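Local coordinates for protein muramidase (Sodiomyces alcalophilus, PDB 6ZM8) that hydrolyses the glycan strands of bacterial peptidoglycan, acting as a fungal lysozyme (muramidase) of glycoside hydrolase family 25, at residues 29-34 and 40-45; 68-73 and 121-126; 178-183 and 188-193. All blocks are in the same frame, centred on the assembly; numbering follows the deposited sequence.

Contact 1 (29-34 and 40-45)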
ATOM      1  N   ILE A  29      -0.909   2.576  -6.840  1.00  4.65           N
ATOM      2  CA  ILE A  29      -0.407   3.803  -7.461  1.00  4.91           C
ATOM      3  C   ILE A  29      -0.135   4.817  -6.359  1.00  4.80           C
ATOM      4  O   ILE A  29      -1.007   5.105  -5.537  1.00  5.03           O
ATOM      5  CB  ILE A  29      -1.445   4.357  -8.452  1.00  5.34           C
ATOM      6  CG1 ILE A  29      -1.748   3.322  -9.541  1.00  5.97           C
ATOM      7  CG2 ILE A  29      -0.958   5.665  -9.065  1.00  6.53           C
ATOM      8  CD1 ILE A  29      -2.974   3.654 -10.380  1.00  6.55           C
ATOM      9  N   LYS A  30       1.068   5.406  -6.345  1.00  4.99           N
ATOM     10  CA  LYS A  30       1.366   6.378  -5.298  1.00  5.22           C
ATOM     11  C   LYS A  30       0.476   7.599  -5.448  1.00  5.11           C
ATOM     12  O   LYS A  30       0.411   8.220  -6.532  1.00  5.82           O
ATOM     13  CB  LYS A  30       2.812   6.838  -5.364  1.00  5.68           C
ATOM     14  CG  LYS A  30       3.182   7.758  -4.189  1.00  6.35           C
ATOM     15  CD  LYS A  30       4.660   8.047  -4.110  1.00  7.79           C
ATOM     16  CE  LYS A  30       4.976   9.023  -2.984  1.00 10.04           C
ATOM     17  NZ  LYS A  30       6.419   9.247  -2.875  1.00 12.58           N
ATOM     18  N   ALA A  31      -0.177   7.997  -4.351  1.00  5.35           N
ATOM     19  CA  ALA A  31      -0.980   9.215  -4.318  1.00  5.37           C
ATOM     20  C   ALA A  31      -0.250  10.317  -3.578  1.00  5.50           C
ATOM     21  O   ALA A  31      -0.142  11.455  -4.130  1.00  7.22           O
ATOM     22  CB  ALA A  31      -2.344   8.978  -3.703  1.00  5.72           C
ATOM     23  N   THR A  32       0.116  10.097  -2.320  1.00  5.67           N
ATOM     24  CA  THR A  32       0.526  11.154  -1.418  1.00  5.71           C
ATOM     25  C   THR A  32       1.734  10.748  -0.602  1.00  5.53           C
ATOM     26  O   THR A  32       2.060   9.553  -0.456  1.00  5.74           O
ATOM     27  CB  THR A  32      -0.639  11.563  -0.480  1.00  5.79           C
ATOM     28  OG1 THR A  32      -1.196  10.376   0.100  1.00  5.95           O
ATOM     29  CG2 THR A  32      -1.741  12.295  -1.213  1.00  6.49           C
ATOM     30  N   GLU A  33       2.364  11.765  -0.004  1.00  6.04           N
ATOM     31  CA  GLU A  33       3.427  11.580   0.968  1.00  6.27           C
ATOM     32  C   GLU A  33       3.345  12.729   1.966  1.00  6.52           C
ATOM     33  O   GLU A  33       3.150  13.895   1.570  1.00  7.72           O
ATOM     34  CB  GLU A  33       4.803  11.538   0.283  1.00  7.00           C
ATOM     35  CG  GLU A  33       5.973  11.494   1.254  1.00  7.87           C
ATOM     36  CD  GLU A  33       7.305  11.225   0.590  1.00 10.86           C
ATOM     37  OE1 GLU A  33       7.332  10.726  -0.589  1.00 14.24           O
ATOM     38  OE2 GLU A  33       8.310  11.514   1.290  1.00 12.88           O
ATOM     39  N   GLY A  34       3.459  12.414   3.252  1.00  6.99           N
ATOM     40  CA  GLY A  34       3.325  13.469   4.230  1.00  7.89           C
ATOM     41  C   GLY A  34       1.980  14.176   4.130  1.00  7.77           C
ATOM     42  O   GLY A  34       0.966  13.559   3.910  1.00  7.80           O
ATOM     43  N   SER A  40       2.201  13.990  -9.151  1.00  7.51           N
ATOM     44  CA  SER A  40       1.649  14.580 -10.384  1.00  8.89           C
ATOM     45  C   SER A  40       1.263  13.520 -11.409  1.00  8.77           C
ATOM     46  O   SER A  40       0.558  13.858 -12.344  1.00 11.43           O
ATOM     47  CB  SER A  40       2.622  15.562 -10.993  1.00 10.24           C
ATOM     48  OG  SER A  40       3.790  14.913 -11.332  1.00 11.06           O
ATOM     49  N   ALA A  41       1.717  12.275 -11.232  1.00  8.02           N
ATOM     50  CA  ALA A  41       1.390  11.170 -12.145  1.00  8.42           C
ATOM     51  C   ALA A  41       0.118  10.429 -11.743  1.00  7.86           C
ATOM     52  O   ALA A  41      -0.406   9.671 -12.535  1.00  8.45           O
ATOM     53  CB  ALA A  41       2.544  10.189 -12.183  1.00  8.91           C
ATOM     54  N   PHE A  42      -0.357  10.651 -10.511  1.00  7.57           N
ATOM     55  CA  PHE A  42      -1.437   9.806  -9.978  1.00  7.34           C
ATOM     56  C   PHE A  42      -2.652   9.796 -10.891  1.00  7.49           C
ATOM     57  O   PHE A  42      -3.208   8.740 -11.186  1.00  7.61           O
ATOM     58  CB  PHE A  42      -1.809  10.281  -8.563  1.00  7.85           C
ATOM     59  CG  PHE A  42      -3.003   9.549  -8.026  1.00  7.64           C
ATOM     60  CD1 PHE A  42      -2.826   8.326  -7.407  1.00  7.58           C
ATOM     61  CD2 PHE A  42      -4.275  10.075  -8.159  1.00  9.09           C
ATOM     62  CE1 PHE A  42      -3.937   7.615  -6.934  1.00  8.40           C
ATOM     63  CE2 PHE A  42      -5.374   9.360  -7.678  1.00  9.84           C
ATOM     64  CZ  PHE A  42      -5.189   8.155  -7.057  1.00  9.05           C
ATOM     65  N   SER A  43      -3.127  10.966 -11.325  0.50  8.71           N
ATOM     66  CA  SER A  43      -4.381  10.986 -12.081  0.50  9.83           C
ATOM     67  C   SER A  43      -4.243  10.246 -13.421  0.50  9.09           C
ATOM     68  O   SER A  43      -5.148   9.439 -13.773  0.50  9.20           O
ATOM     69  CB  SER A  43      -4.825  12.398 -12.312  0.50 11.90           C
ATOM     70  OG  SER A  43      -5.087  13.033 -11.084  0.50 16.14           O
ATOM     71  N   ARG A  44      -3.152  10.450 -14.158  1.00  9.51           N
ATOM     72  CA  ARG A  44      -2.954   9.732 -15.429  1.00  9.60           C
ATOM     73  C   ARG A  44      -2.944   8.237 -15.157  1.00  8.22           C
ATOM     74  O   ARG A  44      -3.513   7.452 -15.918  1.00  8.98           O
ATOM     75  CB  ARG A  44      -1.669  10.181 -16.115  1.00 12.06           C
ATOM     76  CG  ARG A  44      -1.074   9.251 -17.155  1.00 16.92           C
ATOM     77  CD  ARG A  44       0.274   9.722 -17.662  1.00 21.36           C
ATOM     78  NE  ARG A  44       1.389   9.756 -16.722  1.00 21.66           N
ATOM     79  CZ  ARG A  44       2.124   8.685 -16.327  1.00 19.49           C
ATOM     80  NH1 ARG A  44       3.128   8.915 -15.504  1.00 19.96           N
ATOM     81  NH2 ARG A  44       1.860   7.446 -16.739  1.00 19.03           N
ATOM     82  N   GLN A  45      -2.242   7.834 -14.110  1.00  7.35           N
ATOM     83  CA  GLN A  45      -2.075   6.402 -13.832  1.00  6.89           C
ATOM     84  C   GLN A  45      -3.387   5.767 -13.387  1.00  6.59           C
ATOM     85  O   GLN A  45      -3.746   4.688 -13.863  1.00  6.90           O
ATOM     86  CB  GLN A  45      -0.969   6.236 -12.786  1.00  6.81           C
ATOM     87  CG  GLN A  45       0.417   6.589 -13.332  1.00  7.22           C
ATOM     88  CD  GLN A  45       1.485   6.669 -12.267  1.00  6.97           C
ATOM     89  OE1 GLN A  45       1.208   7.011 -11.114  1.00  7.81           O
ATOM     90  NE2 GLN A  45       2.722   6.417 -12.660  1.00  7.55           N
TER
HETATM   91  O   HOH W   1       2.023   8.232  -8.779  1.00  6.55           O
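Ile-29, Ala-31, Phe-42 and Gln-45 carry the packing of strand 26-33 against the start of helix 42-51, a compact example of a barrel strand meeting the helix that follows it. The apolar part centres on the Phe-42 ring. Its CG lies anti to the backbone N (chi1 174°), which swings the ring from the helix down onto the strand. There CD1 does most of the touching: it meets Ile-29 CG2 at 3.6 Å and Ala-31 CB at 3.8 Å. The Ile-29 and Phe-42 side chains cross at about a right angle. Ala-58 of strand 55-61 also touches Phe-42, extending the hydrophobic layer to the next strand.

Polar atoms enter at the margins of this layer. The carbonyl oxygen of Lys-30 lies at the edge of the Phe-42 ring, near its plane, with O 3.4 Å from CD1. Ile-29 CG2 is also pressed to 3.3 Å from Gln-45 OE1, while the Ile-29 CD1 methyl rests against the Gln-45 backbone.

Water supplies the polar link between the segments. One molecule donates to both Lys-30 O and Gln-45 OE1, at 2.8 Å from each oxygen, using its two hydrogens to join strand to helix. The other end of the same amide reaches the chain just after strand 2-7, where Gln-45 NE2 hydrogen-bonds to Ser-8 O. With both ends engaged, the amide is unlikely to flip.

Chemically, then, the strand and helix are held by hydrophobic packing beside a water bridge, and the buried Gln-45 amide satisfies its polarity through that water and through a backbone oxygen just beyond strand 2-7.

Contact 2 (68-73 and 121-126); sequences SGAAQA and VTTYHG
Ala-70 and Ala-73 face Thr-123 and Tyr-124 across two helices that run in broadly the same direction, their short axes 36° apart and approaching to 8.1 Å. Such closeness depends on small side chains. Ala-73 points its methyl toward the partner helix, where CB lies 3.8 Å from Thr-123 CG2 and 4.1 Å from Tyr-124 CB. One turn earlier, Ala-70 CB meets the other branch of the threonine, 3.3 Å from Thr-123 OG1.

The two branches of Thr-123 are thus shared between successive turns of the facing helix. At chi1 -60° its methyl is anti to the backbone N and reaches both the Ala-73 methyl and the carbonyl oxygen of Ala-70, whereas OG1 is kept beside its own helix, hydrogen-bonded to Asp-119 O. With an alanine here, the methyls of Ala-70 and Ala-73 would probably face a gap where the two branches had been, and Asp-119 O would lose its side-chain donor.

In the TIM-barrel fold of this family, helix 69-78 follows strand 55-61 and helix 110-128 follows strand 93-95; these parallel strands are neighbours, and the contact joins the two helices outside them. Tyr-124 extends the packing from helix 110-128. Its ring has Ala-73 O at the edge, near the ring plane, and also meets the ring of Phe-76. The phenol oxygen is held by hydrogen bonds to Gly-81 O and Gly-92 N.

Helix 69-78 is capped at its start by Ser-68, in the N-cap position. Its OG accepts from Ala-71 N at 2.9 Å, with an N-H...O angle of 159°, giving an amide of the first turn a partner that no preceding turn could provide.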
ATOM      1  N   SER A  68       0.755  14.202  12.450  1.00  9.23           N
ATOM      2  CA  SER A  68       0.063  13.061  13.024  1.00  8.87           C
ATOM      3  C   SER A  68      -0.351  12.048  11.939  1.00  7.76           C
ATOM      4  O   SER A  68      -0.527  12.374  10.763  1.00  8.05           O
ATOM      5  CB  SER A  68      -1.161  13.519  13.784  1.00  9.16           C
ATOM      6  OG  SER A  68      -2.149  13.981  12.895  1.00  9.16           O
ATOM      7  N   GLY A  69      -0.616  10.830  12.436  1.00  7.34           N
ATOM      8  CA  GLY A  69      -1.167   9.821  11.550  1.00  6.92           C
ATOM      9  C   GLY A  69      -2.547  10.238  11.023  1.00  6.69           C
ATOM     10  O   GLY A  69      -2.877   9.981   9.864  1.00  6.99           O
ATOM     11  N   ALA A  70      -3.351  10.865  11.879  1.00  6.74           N
ATOM     12  CA  ALA A  70      -4.689  11.312  11.456  1.00  6.73           C
ATOM     13  C   ALA A  70      -4.574  12.336  10.338  1.00  6.49           C
ATOM     14  O   ALA A  70      -5.335  12.299   9.372  1.00  6.96           O
ATOM     15  CB  ALA A  70      -5.458  11.885  12.635  1.00  7.27           C
ATOM     16  N   ALA A  71      -3.644  13.302  10.474  1.00  6.88           N
ATOM     17  CA  ALA A  71      -3.518  14.337   9.447  1.00  6.99           C
ATOM     18  C   ALA A  71      -3.139  13.709   8.118  1.00  6.46           C
ATOM     19  O   ALA A  71      -3.617  14.119   7.046  1.00  7.00           O
ATOM     20  CB  ALA A  71      -2.491  15.383   9.855  1.00  8.25           C
ATOM     21  N   GLN A  72      -2.248  12.716   8.151  1.00  6.21           N
ATOM     22  CA  GLN A  72      -1.829  12.073   6.901  1.00  5.97           C
ATOM     23  C   GLN A  72      -2.942  11.185   6.326  1.00  5.92           C
ATOM     24  O   GLN A  72      -3.075  11.124   5.099  1.00  6.07           O
ATOM     25  CB  GLN A  72      -0.513  11.323   7.112  1.00  5.81           C
ATOM     26  CG  GLN A  72       0.623  12.348   7.129  1.00  6.33           C
ATOM     27  CD  GLN A  72       2.014  11.795   7.329  1.00  6.09           C
ATOM     28  OE1 GLN A  72       2.409  10.801   6.695  1.00  6.07           O
ATOM     29  NE2 GLN A  72       2.767  12.464   8.169  1.00  7.04           N
ATOM     30  N   ALA A  73      -3.732  10.526   7.184  1.00  5.82           N
ATOM     31  CA  ALA A  73      -4.856   9.764   6.658  1.00  5.92           C
ATOM     32  C   ALA A  73      -5.873  10.678   5.981  1.00  6.01           C
ATOM     33  O   ALA A  73      -6.416  10.326   4.926  1.00  6.35           O
ATOM     34  CB  ALA A  73      -5.522   8.980   7.783  1.00  6.44           C
ATOM     35  N   VAL A 121      -4.532   4.416  10.763  0.50  5.39           N
ATOM     36  CA  VAL A 121      -5.475   3.401  10.258  0.50  5.56           C
ATOM     37  C   VAL A 121      -6.884   3.624  10.839  0.50  5.79           C
ATOM     38  O   VAL A 121      -7.857   3.330  10.166  0.50  5.56           O
ATOM     39  CB  VAL A 121      -4.974   1.958  10.485  0.50  5.67           C
ATOM     40  CG1 VAL A 121      -3.561   1.770   9.934  0.50  5.75           C
ATOM     41  CG2 VAL A 121      -5.015   1.536  11.930  0.50  6.26           C
ATOM     42  N   THR A 122      -7.003   4.059  12.108  1.00  6.36           N
ATOM     43  CA  THR A 122      -8.318   4.364  12.652  1.00  6.41           C
ATOM     44  C   THR A 122      -8.946   5.530  11.901  1.00  6.12           C
ATOM     45  O   THR A 122     -10.145   5.508  11.582  1.00  6.65           O
ATOM     46  CB  THR A 122      -8.198   4.641  14.155  1.00  7.79           C
ATOM     47  OG1 THR A 122      -7.844   3.447  14.822  1.00 11.29           O
ATOM     48  CG2 THR A 122      -9.483   5.158  14.755  1.00  9.22           C
ATOM     49  N   THR A 123      -8.162   6.568  11.627  1.00  5.83           N
ATOM     50  CA  THR A 123      -8.693   7.732  10.916  1.00  6.10           C
ATOM     51  C   THR A 123      -9.112   7.353   9.495  1.00  5.93           C
ATOM     52  O   THR A 123     -10.196   7.727   9.028  1.00  6.23           O
ATOM     53  CB  THR A 123      -7.682   8.876  10.935  1.00  6.47           C
ATOM     54  OG1 THR A 123      -7.399   9.237  12.297  1.00  6.98           O
ATOM     55  CG2 THR A 123      -8.217  10.104  10.218  1.00  7.23           C
ATOM     56  N   TYR A 124      -8.253   6.607   8.796  1.00  5.51           N
ATOM     57  CA  TYR A 124      -8.578   6.206   7.430  1.00  5.45           C
ATOM     58  C   TYR A 124      -9.888   5.392   7.392  1.00  5.41           C
ATOM     59  O   TYR A 124     -10.717   5.579   6.520  1.00  5.71           O
ATOM     60  CB  TYR A 124      -7.398   5.417   6.834  1.00  5.69           C
ATOM     61  CG  TYR A 124      -7.632   5.056   5.378  1.00  5.34           C
ATOM     62  CD1 TYR A 124      -7.412   5.984   4.365  1.00  5.64           C
ATOM     63  CD2 TYR A 124      -8.094   3.792   5.029  1.00  5.63           C
ATOM     64  CE1 TYR A 124      -7.655   5.670   3.038  1.00  5.59           C
ATOM     65  CE2 TYR A 124      -8.335   3.464   3.699  1.00  5.65           C
ATOM     66  CZ  TYR A 124      -8.123   4.407   2.699  1.00  5.31           C
ATOM     67  OH  TYR A 124      -8.401   4.047   1.407  1.00  5.93           O
ATOM     68  N   HIS A 125     -10.027   4.478   8.355  1.00  5.45           N
ATOM     69  CA  HIS A 125     -11.261   3.656   8.428  1.00  5.59           C
ATOM     70  C   HIS A 125     -12.497   4.525   8.746  1.00  5.70           C
ATOM     71  O   HIS A 125     -13.568   4.292   8.188  1.00  5.98           O
ATOM     72  CB  HIS A 125     -11.037   2.567   9.471  1.00  6.47           C
ATOM     73  CG  HIS A 125     -12.234   1.716   9.722  1.00  6.30           C
ATOM     74  ND1 HIS A 125     -13.102   1.994  10.745  1.00  7.87           N
ATOM     75  CD2 HIS A 125     -12.675   0.622   9.104  1.00  7.02           C
ATOM     76  CE1 HIS A 125     -14.074   1.057  10.730  1.00  8.76           C
ATOM     77  NE2 HIS A 125     -13.836   0.219   9.736  1.00  8.50           N
ATOM     78  N   GLY A 126     -12.344   5.501   9.627  1.00  6.02           N
ATOM     79  CA  GLY A 126     -13.456   6.382   9.927  1.00  6.66           C
ATOM     80  C   GLY A 126     -13.891   7.208   8.735  1.00  6.42           C
ATOM     81  O   GLY A 126     -15.070   7.551   8.596  1.00  7.33           O
TER

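Contact 3 (178-183 and 188-193)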
ATOM      1  N   PHE A 178      -0.607  -9.165  -0.123  1.00  4.87           N
ATOM      2  CA  PHE A 178       0.217  -8.885  -1.295  1.00  4.75           C
ATOM      3  C   PHE A 178       1.688  -9.112  -0.901  1.00  4.64           C
ATOM      4  O   PHE A 178       2.075  -8.841   0.233  1.00  4.90           O
ATOM      5  CB  PHE A 178       0.049  -7.429  -1.762  1.00  4.88           C
ATOM      6  CG  PHE A 178      -1.366  -7.078  -2.173  1.00  5.08           C
ATOM      7  CD1 PHE A 178      -1.850  -7.450  -3.419  1.00  5.57           C
ATOM      8  CD2 PHE A 178      -2.190  -6.360  -1.311  1.00  5.68           C
ATOM      9  CE1 PHE A 178      -3.131  -7.077  -3.813  1.00  6.04           C
ATOM     10  CE2 PHE A 178      -3.468  -6.006  -1.697  1.00  6.26           C
ATOM     11  CZ  PHE A 178      -3.937  -6.357  -2.958  1.00  6.06           C
ATOM     12  N   TRP A 179       2.481  -9.516  -1.891  1.00  4.86           N
ATOM     13  CA  TRP A 179       3.932  -9.684  -1.732  1.00  4.64           C
ATOM     14  C   TRP A 179       4.601  -8.968  -2.897  1.00  4.60           C
ATOM     15  O   TRP A 179       4.396  -9.331  -4.066  1.00  5.07           O
ATOM     16  CB  TRP A 179       4.306 -11.173  -1.730  1.00  5.39           C
ATOM     17  CG  TRP A 179       5.783 -11.450  -1.787  1.00  5.47           C
ATOM     18  CD1 TRP A 179       6.841 -10.660  -1.444  1.00  5.62           C
ATOM     19  CD2 TRP A 179       6.345 -12.681  -2.299  1.00  6.00           C
ATOM     20  NE1 TRP A 179       8.018 -11.309  -1.676  1.00  5.76           N
ATOM     21  CE2 TRP A 179       7.753 -12.539  -2.228  1.00  6.05           C
ATOM     22  CE3 TRP A 179       5.812 -13.866  -2.812  1.00  6.69           C
ATOM     23  CZ2 TRP A 179       8.631 -13.512  -2.707  1.00  7.40           C
ATOM     24  CZ3 TRP A 179       6.662 -14.829  -3.275  1.00  8.18           C
ATOM     25  CH2 TRP A 179       8.057 -14.644  -3.230  1.00  8.67           C
ATOM     26  N   GLN A 180       5.367  -7.920  -2.574  1.00  4.59           N
ATOM     27  CA  GLN A 180       6.183  -7.205  -3.555  1.00  4.59           C
ATOM     28  C   GLN A 180       7.518  -7.967  -3.654  1.00  4.70           C
ATOM     29  O   GLN A 180       8.309  -7.964  -2.718  1.00  5.14           O
ATOM     30  CB  GLN A 180       6.427  -5.770  -3.120  1.00  4.53           C
ATOM     31  CG  GLN A 180       6.920  -4.903  -4.279  1.00  4.83           C
ATOM     32  CD  GLN A 180       7.261  -3.527  -3.743  1.00  5.02           C
ATOM     33  OE1 GLN A 180       8.243  -3.388  -2.983  1.00  5.54           O
ATOM     34  NE2 GLN A 180       6.449  -2.538  -4.041  1.00  5.86           N
ATOM     35  N   TYR A 181       7.711  -8.623  -4.802  1.00  5.18           N
ATOM     36  CA  TYR A 181       8.784  -9.604  -4.947  1.00  5.44           C
ATOM     37  C   TYR A 181       9.899  -9.155  -5.901  1.00  5.38           C
ATOM     38  O   TYR A 181      10.931  -9.812  -5.939  1.00  6.05           O
ATOM     39  CB  TYR A 181       8.238 -10.992  -5.315  1.00  5.91           C
ATOM     40  CG  TYR A 181       7.600 -11.065  -6.679  1.00  5.87           C
ATOM     41  CD1 TYR A 181       6.274 -10.671  -6.889  1.00  5.85           C
ATOM     42  CD2 TYR A 181       8.309 -11.544  -7.768  1.00  6.62           C
ATOM     43  CE1 TYR A 181       5.695 -10.734  -8.155  1.00  5.96           C
ATOM     44  CE2 TYR A 181       7.743 -11.620  -9.025  1.00  6.61           C
ATOM     45  CZ  TYR A 181       6.437 -11.189  -9.226  1.00  6.36           C
ATOM     46  OH  TYR A 181       5.935 -11.238 -10.496  1.00  7.16           O
ATOM     47  N   ASN A 182       9.715  -8.042  -6.620  1.00  5.28           N
ATOM     48  CA  ASN A 182      10.829  -7.431  -7.329  1.00  5.66           C
ATOM     49  C   ASN A 182      10.489  -5.962  -7.578  1.00  5.47           C
ATOM     50  O   ASN A 182       9.356  -5.535  -7.403  1.00  5.58           O
ATOM     51  CB  ASN A 182      11.209  -8.195  -8.625  1.00  6.17           C
ATOM     52  CG  ASN A 182      10.162  -8.118  -9.706  1.00  5.98           C
ATOM     53  OD1 ASN A 182       9.673  -7.033 -10.054  1.00  6.14           O
ATOM     54  ND2 ASN A 182       9.825  -9.262 -10.278  1.00  7.07           N
ATOM     55  N   ASP A 183      11.530  -5.228  -7.990  1.00  6.09           N
ATOM     56  CA  ASP A 183      11.410  -3.844  -8.440  1.00  6.33           C
ATOM     57  C   ASP A 183      11.672  -3.721  -9.941  1.00  6.81           C
ATOM     58  O   ASP A 183      12.227  -2.698 -10.410  1.00  8.25           O
ATOM     59  CB  ASP A 183      12.247  -2.891  -7.625  1.00  7.44           C
ATOM     60  CG  ASP A 183      13.731  -3.166  -7.626  1.00  8.88           C
ATOM     61  OD1 ASP A 183      14.176  -4.081  -8.304  1.00  9.85           O
ATOM     62  OD2 ASP A 183      14.460  -2.417  -6.932  1.00 11.71           O
ATOM     63  N   GLY A 188       8.470  -0.693 -15.909  1.00  7.33           N
ATOM     64  CA  GLY A 188       8.877   0.163 -14.817  1.00  7.31           C
ATOM     65  C   GLY A 188       7.907   0.004 -13.641  1.00  6.55           C
ATOM     66  O   GLY A 188       6.690  -0.027 -13.836  1.00  7.24           O
ATOM     67  N   GLY A 189       8.466  -0.068 -12.447  1.00  6.48           N
ATOM     68  CA  GLY A 189       7.691  -0.256 -11.231  1.00  6.32           C
ATOM     69  C   GLY A 189       8.059  -1.548 -10.546  1.00  5.52           C
ATOM     70  O   GLY A 189       9.065  -2.186 -10.852  1.00  6.16           O
ATOM     71  N   ASP A 190       7.222  -1.914  -9.572  1.00  5.43           N
ATOM     72  CA  ASP A 190       7.463  -3.110  -8.787  1.00  4.99           C
ATOM     73  C   ASP A 190       6.421  -4.180  -9.097  1.00  5.00           C
ATOM     74  O   ASP A 190       5.309  -3.862  -9.494  1.00  5.55           O
ATOM     75  CB  ASP A 190       7.426  -2.806  -7.281  1.00  5.47           C
ATOM     76  CG  ASP A 190       8.285  -1.597  -6.960  1.00  6.28           C
ATOM     77  OD1 ASP A 190       9.462  -1.603  -7.224  1.00  7.82           O
ATOM     78  OD2 ASP A 190       7.702  -0.572  -6.429  1.00  6.38           O
ATOM     79  N   SER A 191       6.795  -5.447  -8.896  1.00  5.02           N
ATOM     80  CA  SER A 191       5.892  -6.555  -9.155  1.00  4.85           C
ATOM     81  C   SER A 191       5.353  -7.125  -7.845  1.00  4.71           C
ATOM     82  O   SER A 191       6.105  -7.278  -6.882  1.00  5.00           O
ATOM     83  CB  SER A 191       6.597  -7.683  -9.907  1.00  5.34           C
ATOM     84  OG  SER A 191       7.173  -7.193 -11.121  1.00  5.85           O
ATOM     85  N   ASN A 192       4.063  -7.475  -7.865  1.00  4.86           N
ATOM     86  CA  ASN A 192       3.376  -8.015  -6.705  1.00  4.83           C
ATOM     87  C   ASN A 192       2.634  -9.306  -7.064  1.00  4.93           C
ATOM     88  O   ASN A 192       2.134  -9.487  -8.172  1.00  5.79           O
ATOM     89  CB  ASN A 192       2.314  -7.031  -6.184  1.00  4.99           C
ATOM     90  CG  ASN A 192       2.965  -5.737  -5.744  1.00  4.74           C
ATOM     91  OD1 ASN A 192       3.784  -5.732  -4.833  1.00  5.05           O
ATOM     92  ND2 ASN A 192       2.603  -4.631  -6.407  1.00  5.58           N
ATOM     93  N   TRP A 193       2.485 -10.150  -6.039  1.00  4.94           N
ATOM     94  CA  TRP A 193       1.512 -11.241  -6.036  1.00  5.40           C
ATOM     95  C   TRP A 193       0.408 -10.912  -5.056  1.00  5.37           C
ATOM     96  O   TRP A 193       0.677 -10.453  -3.940  1.00  6.20           O
ATOM     97  CB  TRP A 193       2.138 -12.563  -5.596  1.00  5.97           C
ATOM     98  CG  TRP A 193       3.213 -13.088  -6.497  1.00  6.22           C
ATOM     99  CD1 TRP A 193       4.498 -13.357  -6.155  1.00  6.48           C
ATOM    100  CD2 TRP A 193       3.120 -13.408  -7.906  1.00  6.93           C
ATOM    101  NE1 TRP A 193       5.210 -13.842  -7.219  1.00  7.05           N
ATOM    102  CE2 TRP A 193       4.414 -13.839  -8.329  1.00  7.04           C
ATOM    103  CE3 TRP A 193       2.092 -13.358  -8.851  1.00  8.05           C
ATOM    104  CZ2 TRP A 193       4.685 -14.204  -9.657  1.00  8.15           C
ATOM    105  CZ3 TRP A 193       2.365 -13.714 -10.159  1.00  9.08           C
ATOM    106  CH2 TRP A 193       3.635 -14.138 -10.549  1.00  8.87           C
TER
HETATM  107  O   HOH W   2       3.551 -10.085 -10.729  1.00  9.49           O
HETATM  108  O   HOH W   3      11.328  -0.543 -12.101  1.00 14.49           O
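Tyr-181 and Trp-193 form an offset stack, the planes only 4° apart and the phenol ring 3.8 Å, centroid to centroid, from the five-membered ring of the indole. Tyr-181 CG lies between its backbone N and carbonyl carbon (chi1 66°), bringing the ring across to Trp-193. Trp-193 NE1 lies above the centre of the tyrosine, and Ser-191 CB sits over the opposite face, so the phenol is sandwiched. Water 2 links Tyr-181 OH to Asn-192 O. Trp-179 joins the aromatic cluster obliquely, its CE3 3.6 Å from Trp-193 CD1.

Ser-191 OG donates to Asn-182 OD1 over 2.7 Å; this oxygen also receives Lys-184 N from the turn. On the side of the sheet bearing Gln-180 and Asn-192, the Asn-192 amide oxygen presses on Gln-180 CB at 3.1 Å. Gln-180 NE2 and Asn-192 ND2 hydrogen-bond to Asp-6 OD2; the Tyr-162 and Tyr-135 hydroxyls hold Gln-180 OE1.

The backbone sets these positions. Trp-179 and Trp-193 make a hydrogen-bonded antiparallel pair with two reciprocal bonds of 2.9 Å each. Beyond Gln-180 the register slips by one: Tyr-181 N donates to Ser-191 O, while Ser-191 N turns to Asn-182 O.

This is a beta hairpin interrupted by a beta bulge. Its strand 178-182 runs parallel to strand 157-160 and its strand 190-194 antiparallel to strand 2-7, completing the irregular barrel characteristic of family 25 lysozymes.

Overall arrangement
Followed from the N terminus, the three contacts come in series; none nests within or crosses another. Contact 1 closes a short connection, five residues between its segments, bringing a barrel strand and the next helix together. Contact 2 spans 47 intervening residues and ties two outer helices side by side. Contact 3 closes the loop of the hairpin between strands 178-182 and 190-194, near the end of the chain. Contacts 1 and 2 touch where Gly-34 O packs 3.5 Å from Gln-72 CG. Contacts 1 and 3, with centres about 17 Å apart, share the barrel sheet without meeting, whereas contacts 2 and 3 lie on opposite sides of the chain's centre, about 26 Å apart between their centres.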